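Molybdopterin adenylyltransferase (Pyrococcus furiosus, PDB 4LHB) catalyses the ATP-dependent adenylylation of molybdopterin, a step in making the molybdenum cofactor, and works as a homohexamer. Local coordinates at residues 70-74 / 75-79; 175-178 / 179-183. One frame throughout, in Å; residues are numbered along the deposited sequence.

Contact 1 of 2, residues 70-74 / 75-79; sequences IVPDD and KIEVL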
loop_
_atom_site.group_PDB
_atom_site.type_symbol
_atom_site.label_atom_id
_atom_site.label_comp_id
_atom_site.label_asym_id
_atom_site.label_seq_id
_atom_site.Cartn_x
_atom_site.Cartn_y
_atom_site.Cartn_z
ATOM N N ILE C 70 9.868 -28.586 -8.039
ATOM C CA ILE C 70 9.008 -28.087 -9.129
ATOM C C ILE C 70 7.695 -27.998 -8.456
ATOM O O ILE C 70 7.283 -28.965 -7.831
ATOM C CB ILE C 70 8.850 -29.064 -10.300
ATOM C CG1 ILE C 70 10.219 -29.619 -10.701
ATOM C CG2 ILE C 70 8.201 -28.390 -11.516
ATOM C CD1 ILE C 70 10.472 -29.618 -12.216
ATOM N N VAL C 71 7.053 -26.845 -8.516
ATOM C CA VAL C 71 5.740 -26.662 -7.859
ATOM C C VAL C 71 4.720 -26.102 -8.855
ATOM O O VAL C 71 5.044 -25.368 -9.789
ATOM C CB VAL C 71 5.837 -25.733 -6.613
ATOM C CG1 VAL C 71 6.751 -26.326 -5.542
ATOM C CG2 VAL C 71 6.255 -24.298 -6.976
ATOM N N PRO C 72 3.466 -26.433 -8.673
ATOM C CA PRO C 72 2.462 -25.800 -9.517
ATOM C C PRO C 72 2.395 -24.268 -9.345
ATOM O O PRO C 72 2.914 -23.737 -8.373
ATOM C CB PRO C 72 1.166 -26.439 -9.036
ATOM C CG PRO C 72 1.466 -26.861 -7.667
ATOM C CD PRO C 72 2.878 -27.296 -7.657
ATOM N N ASP C 73 1.738 -23.580 -10.275
ATOM C CA ASP C 73 1.583 -22.130 -10.216
ATOM C C ASP C 73 0.538 -21.828 -9.172
ATOM O O ASP C 73 -0.571 -21.471 -9.482
ATOM C CB ASP C 73 1.241 -21.546 -11.608
ATOM C CG ASP C 73 1.855 -20.103 -11.857
ATOM O OD1 ASP C 73 1.938 -19.770 -13.060
ATOM O OD2 ASP C 73 2.253 -19.282 -10.922
ATOM N N ASP C 74 0.920 -21.973 -7.910
ATOM C CA ASP C 74 0.007 -21.976 -6.765
ATOM C C ASP C 74 0.689 -21.286 -5.545
ATOM O O ASP C 74 1.706 -21.746 -5.035
ATOM C CB ASP C 74 -0.329 -23.429 -6.426
ATOM C CG ASP C 74 -1.253 -23.576 -5.188
ATOM O OD1 ASP C 74 -0.807 -23.405 -4.052
ATOM O OD2 ASP C 74 -2.433 -23.901 -5.355
ATOM N N LYS C 75 0.097 -20.208 -5.055
ATOM C CA LYS C 75 0.699 -19.441 -3.981
ATOM C C LYS C 75 1.186 -20.224 -2.801
ATOM O O LYS C 75 2.227 -19.919 -2.274
ATOM C CB LYS C 75 -0.267 -18.372 -3.485
ATOM C CG LYS C 75 0.131 -17.659 -2.208
ATOM C CD LYS C 75 -0.665 -16.364 -2.180
ATOM C CE LYS C 75 -0.529 -15.524 -0.921
ATOM N NZ LYS C 75 -1.637 -14.541 -0.876
ATOM N N ILE C 76 0.390 -21.166 -2.323
ATOM C CA ILE C 76 0.730 -21.851 -1.093
ATOM C C ILE C 76 1.877 -22.804 -1.362
ATOM O O ILE C 76 2.747 -22.939 -0.511
ATOM C CB ILE C 76 -0.444 -22.630 -0.542
ATOM C CG1 ILE C 76 -1.413 -21.686 0.153
ATOM C CG2 ILE C 76 0.004 -23.710 0.450
ATOM C CD1 ILE C 76 -2.687 -22.384 0.612
ATOM N N GLU C 77 1.866 -23.484 -2.512
ATOM C CA GLU C 77 2.972 -24.381 -2.866
ATOM C C GLU C 77 4.303 -23.637 -3.035
ATOM O O GLU C 77 5.342 -24.086 -2.509
ATOM C CB GLU C 77 2.679 -25.234 -4.114
ATOM C CG GLU C 77 1.603 -26.314 -3.890
ATOM C CD GLU C 77 1.981 -27.277 -2.755
ATOM O OE1 GLU C 77 3.096 -27.829 -2.750
ATOM O OE2 GLU C 77 1.178 -27.479 -1.846
ATOM N N VAL C 78 4.247 -22.498 -3.744
ATOM C CA VAL C 78 5.404 -21.646 -3.935
ATOM C C VAL C 78 5.989 -21.166 -2.616
ATOM O O VAL C 78 7.206 -21.274 -2.383
ATOM C CB VAL C 78 5.068 -20.426 -4.756
ATOM C CG1 VAL C 78 6.201 -19.408 -4.614
ATOM C CG2 VAL C 78 4.778 -20.828 -6.205
ATOM N N LEU C 79 5.134 -20.666 -1.735
ATOM C CA LEU C 79 5.573 -20.281 -0.389
ATOM C C LEU C 79 6.108 -21.443 0.433
ATOM O O LEU C 79 7.085 -21.281 1.141
ATOM C CB LEU C 79 4.494 -19.551 0.353
ATOM C CG LEU C 79 4.574 -18.007 0.259
ATOM C CD1 LEU C 79 5.587 -17.418 -0.703
ATOM C CD2 LEU C 79 3.211 -17.369 0.050
#

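Contact 2 of 2, residues 175-178 / 179-183; sequences SEVF and HILKH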
loop_
_atom_site.group_PDB
_atom_site.type_symbol
_atom_site.label_atom_id
_atom_site.label_comp_id
_atom_site.label_asym_id
_atom_site.label_seq_id
_atom_site.Cartn_x
_atom_site.Cartn_y
_atom_site.Cartn_z
ATOM N N SER C 175 27.006 -11.995 -11.690
ATOM C CA SER C 175 27.747 -10.754 -11.488
ATOM C C SER C 175 27.534 -10.092 -10.114
ATOM O O SER C 175 28.488 -9.479 -9.583
ATOM C CB SER C 175 27.431 -9.794 -12.602
ATOM O OG SER C 175 27.996 -8.540 -12.372
ATOM N N GLU C 176 26.350 -10.247 -9.483
ATOM C CA GLU C 176 26.071 -9.433 -8.290
ATOM C C GLU C 176 25.760 -10.151 -7.016
ATOM O O GLU C 176 25.641 -9.506 -5.952
ATOM C CB GLU C 176 24.984 -8.425 -8.568
ATOM C CG GLU C 176 25.245 -7.603 -9.816
ATOM C CD GLU C 176 26.525 -6.799 -9.705
ATOM O OE1 GLU C 176 27.181 -6.575 -10.727
ATOM O OE2 GLU C 176 26.858 -6.372 -8.587
ATOM N N VAL C 177 25.642 -11.467 -7.071
ATOM C CA VAL C 177 25.207 -12.193 -5.869
ATOM C C VAL C 177 26.027 -11.846 -4.633
ATOM O O VAL C 177 25.458 -11.596 -3.553
ATOM C CB VAL C 177 25.104 -13.713 -6.072
ATOM C CG1 VAL C 177 26.451 -14.319 -6.470
ATOM C CG2 VAL C 177 24.540 -14.346 -4.805
ATOM N N PHE C 178 27.347 -11.733 -4.783
ATOM C CA PHE C 178 28.214 -11.417 -3.609
ATOM C C PHE C 178 28.127 -9.958 -3.212
ATOM O O PHE C 178 28.087 -9.652 -2.025
ATOM C CB PHE C 178 29.658 -11.784 -3.884
ATOM C CG PHE C 178 29.900 -13.239 -3.929
ATOM C CD1 PHE C 178 29.917 -13.984 -2.760
ATOM C CD2 PHE C 178 30.112 -13.872 -5.131
ATOM C CE1 PHE C 178 30.141 -15.368 -2.784
ATOM C CE2 PHE C 178 30.345 -15.237 -5.175
ATOM C CZ PHE C 178 30.371 -16.000 -4.001
ATOM N N HIS C 179 28.079 -9.051 -4.180
ATOM C CA HIS C 179 27.824 -7.635 -3.796
ATOM C C HIS C 179 26.549 -7.548 -2.940
ATOM O O HIS C 179 26.496 -6.926 -1.839
ATOM C CB HIS C 179 27.654 -6.723 -4.999
ATOM C CG HIS C 179 28.877 -6.561 -5.859
ATOM N ND1 HIS C 179 30.113 -6.949 -5.481
ATOM C CD2 HIS C 179 29.024 -5.979 -7.117
ATOM C CE1 HIS C 179 30.988 -6.638 -6.455
ATOM N NE2 HIS C 179 30.320 -6.062 -7.454
ATOM N N ILE C 180 25.513 -8.227 -3.423
ATOM C CA ILE C 180 24.199 -8.135 -2.790
ATOM C C ILE C 180 24.307 -8.733 -1.404
ATOM O O ILE C 180 23.889 -8.117 -0.412
ATOM C CB ILE C 180 23.068 -8.805 -3.610
ATOM C CG1 ILE C 180 22.865 -8.085 -4.940
ATOM C CG2 ILE C 180 21.814 -8.691 -2.824
ATOM C CD1 ILE C 180 22.217 -8.848 -6.060
ATOM N N LEU C 181 24.891 -9.918 -1.300
ATOM C CA LEU C 181 24.868 -10.562 0.020
ATOM C C LEU C 181 25.612 -9.725 1.026
ATOM O O LEU C 181 25.231 -9.661 2.192
ATOM C CB LEU C 181 25.448 -11.960 -0.035
ATOM C CG LEU C 181 24.511 -13.011 -0.642
ATOM C CD1 LEU C 181 25.369 -14.213 -1.072
ATOM C CD2 LEU C 181 23.422 -13.344 0.386
ATOM N N LYS C 182 26.691 -9.095 0.555
ATOM C CA LYS C 182 27.585 -8.343 1.428
ATOM C C LYS C 182 26.887 -7.087 1.960
ATOM O O LYS C 182 26.915 -6.853 3.135
ATOM C CB LYS C 182 28.910 -8.005 0.696
ATOM C CG LYS C 182 30.032 -7.544 1.631
ATOM C CD LYS C 182 30.153 -6.021 1.681
ATOM C CE LYS C 182 31.344 -5.528 2.525
ATOM N NZ LYS C 182 31.570 -4.054 2.324
ATOM N N HIS C 183 26.250 -6.293 1.098
ATOM C CA HIS C 183 25.492 -5.142 1.590
ATOM C C HIS C 183 24.275 -5.581 2.342
ATOM O O HIS C 183 23.920 -4.944 3.317
ATOM C CB HIS C 183 25.076 -4.227 0.488
ATOM C CG HIS C 183 26.216 -3.534 -0.205
ATOM N ND1 HIS C 183 27.147 -4.204 -0.921
ATOM C CD2 HIS C 183 26.517 -2.191 -0.334
ATOM C CE1 HIS C 183 28.002 -3.329 -1.470
ATOM N NE2 HIS C 183 27.617 -2.098 -1.113
HETATM O O HOH W 1 28.994 -9.952 -6.886
HETATM O O HOH W 2 29.512 -5.595 -10.651
#

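Contact 1 of 2, residues 70-74 / 75-79
The N-cap of helix 75-87 is formed here by Asp74, whose OD1 turns back onto the first turn of the helix. The carboxylate swings round with CG anti to the backbone N (chi1 178°), which sets OD1 over the first amides of the helix. Glu77 N donates to Asp74 OD1 at 3.1 Å in a nearly straight bond on the anti side of the oxygen, slightly out of the carboxylate plane. Ile76 N reaches the same atom only weakly, with an N-H...O angle of 125°. Its other oxygen, Asp74 OD2, accepts from Gln150 N of the second subunit. Replacing Asp74 by an alanine would probably leave Glu77 N without its side-chain acceptor and Gln150 N of the neighbouring subunit without its partner. The first helical backbone bond follows, Val78 N to Asp74 O at 2.9 Å. Next to the cap, Val71 CG2 meets Val78 CG2 at 3.8 Å, the two side chains crossing at about a right angle, while Pro72 CG lies against Glu77 CG, also at 3.8 Å. Asp73, between Pro72 and the cap, is the centre of an inverse gamma turn, closed by a weak bond from Asp74 N to Pro72 O. A strand end, a tight turn and an aspartate-capped helix in direct succession make up a beta-alpha connection of an alpha/beta fold.

Contact 2 of 2, residues 175-178 / 179-183
With CG anti to its carbonyl carbon (chi1 -51°) and the chain bent at chi2 (-61°), the side chain of Glu176 folds along its own helix toward His179, three residues on, whose CG also stands anti to the carbonyl carbon. Both belong to the long C-terminal helix 163-184. The carboxylate and ring planes stand 53° apart; OE2 approaches the ring edge at CD2, but too closely in the model for the exact spacing to be trusted. Water offers a clearer link. Ser175 O and His179 N are 5.4 Å apart, and one molecule takes the place of the i to i+4 bond between them, donating to Ser175 O and accepting from His179 N at 3.0 Å; it sits over one face of the His179 ring, toward its rim. The regular bonds resume with Ile180 N to Glu176 O at 2.8 Å. A second water donates to Glu176 OE1, with a weak, longer link to His179 NE2. Ser175 OG also donates to Glu176 OE1, from above the carboxylate plane, so this oxygen is held by a hydroxyl and a water. Val177 CG2 and Leu181 CD1 touch at 3.8 Å, the two side chains side by side and pointing the same way. They pack on Val92, and Ile180 on Val155 and Phe157, which places these three residues against the central sheet. Ile180 CD1 also lies 3.8 Å from Glu176 CB, and the third subunit borders both, with its Val138 on Ile180 and its Tyr135 on Glu176. Nearer the helix end, His179 O accepts twice from one residue, from His183 N at 3.0 Å and from His183 ND1 at 2.9 Å, the imidazole nitrogen approaching at a tilt from the carbonyl plane.

In the fold
Contact 1 comes first along the chain, where strand 64-71 gives way to helix 75-87; contact 2 follows much later, within the last helix, 163-184. Their centres lie 27 Å apart, on opposite sides of the centre of the chain, and their nearest atoms stay about 18 Å from each other. What joins them is the mixed sheet: strand 64-71 is one of its outermost strands within the chain, whereas helix 163-184 packs on the more central strands 92-96 and 153-159. Both also face other copies of the protein, contact 1 the second subunit and contact 2 the third, so the two regions contribute to different interfaces of the homohexamer.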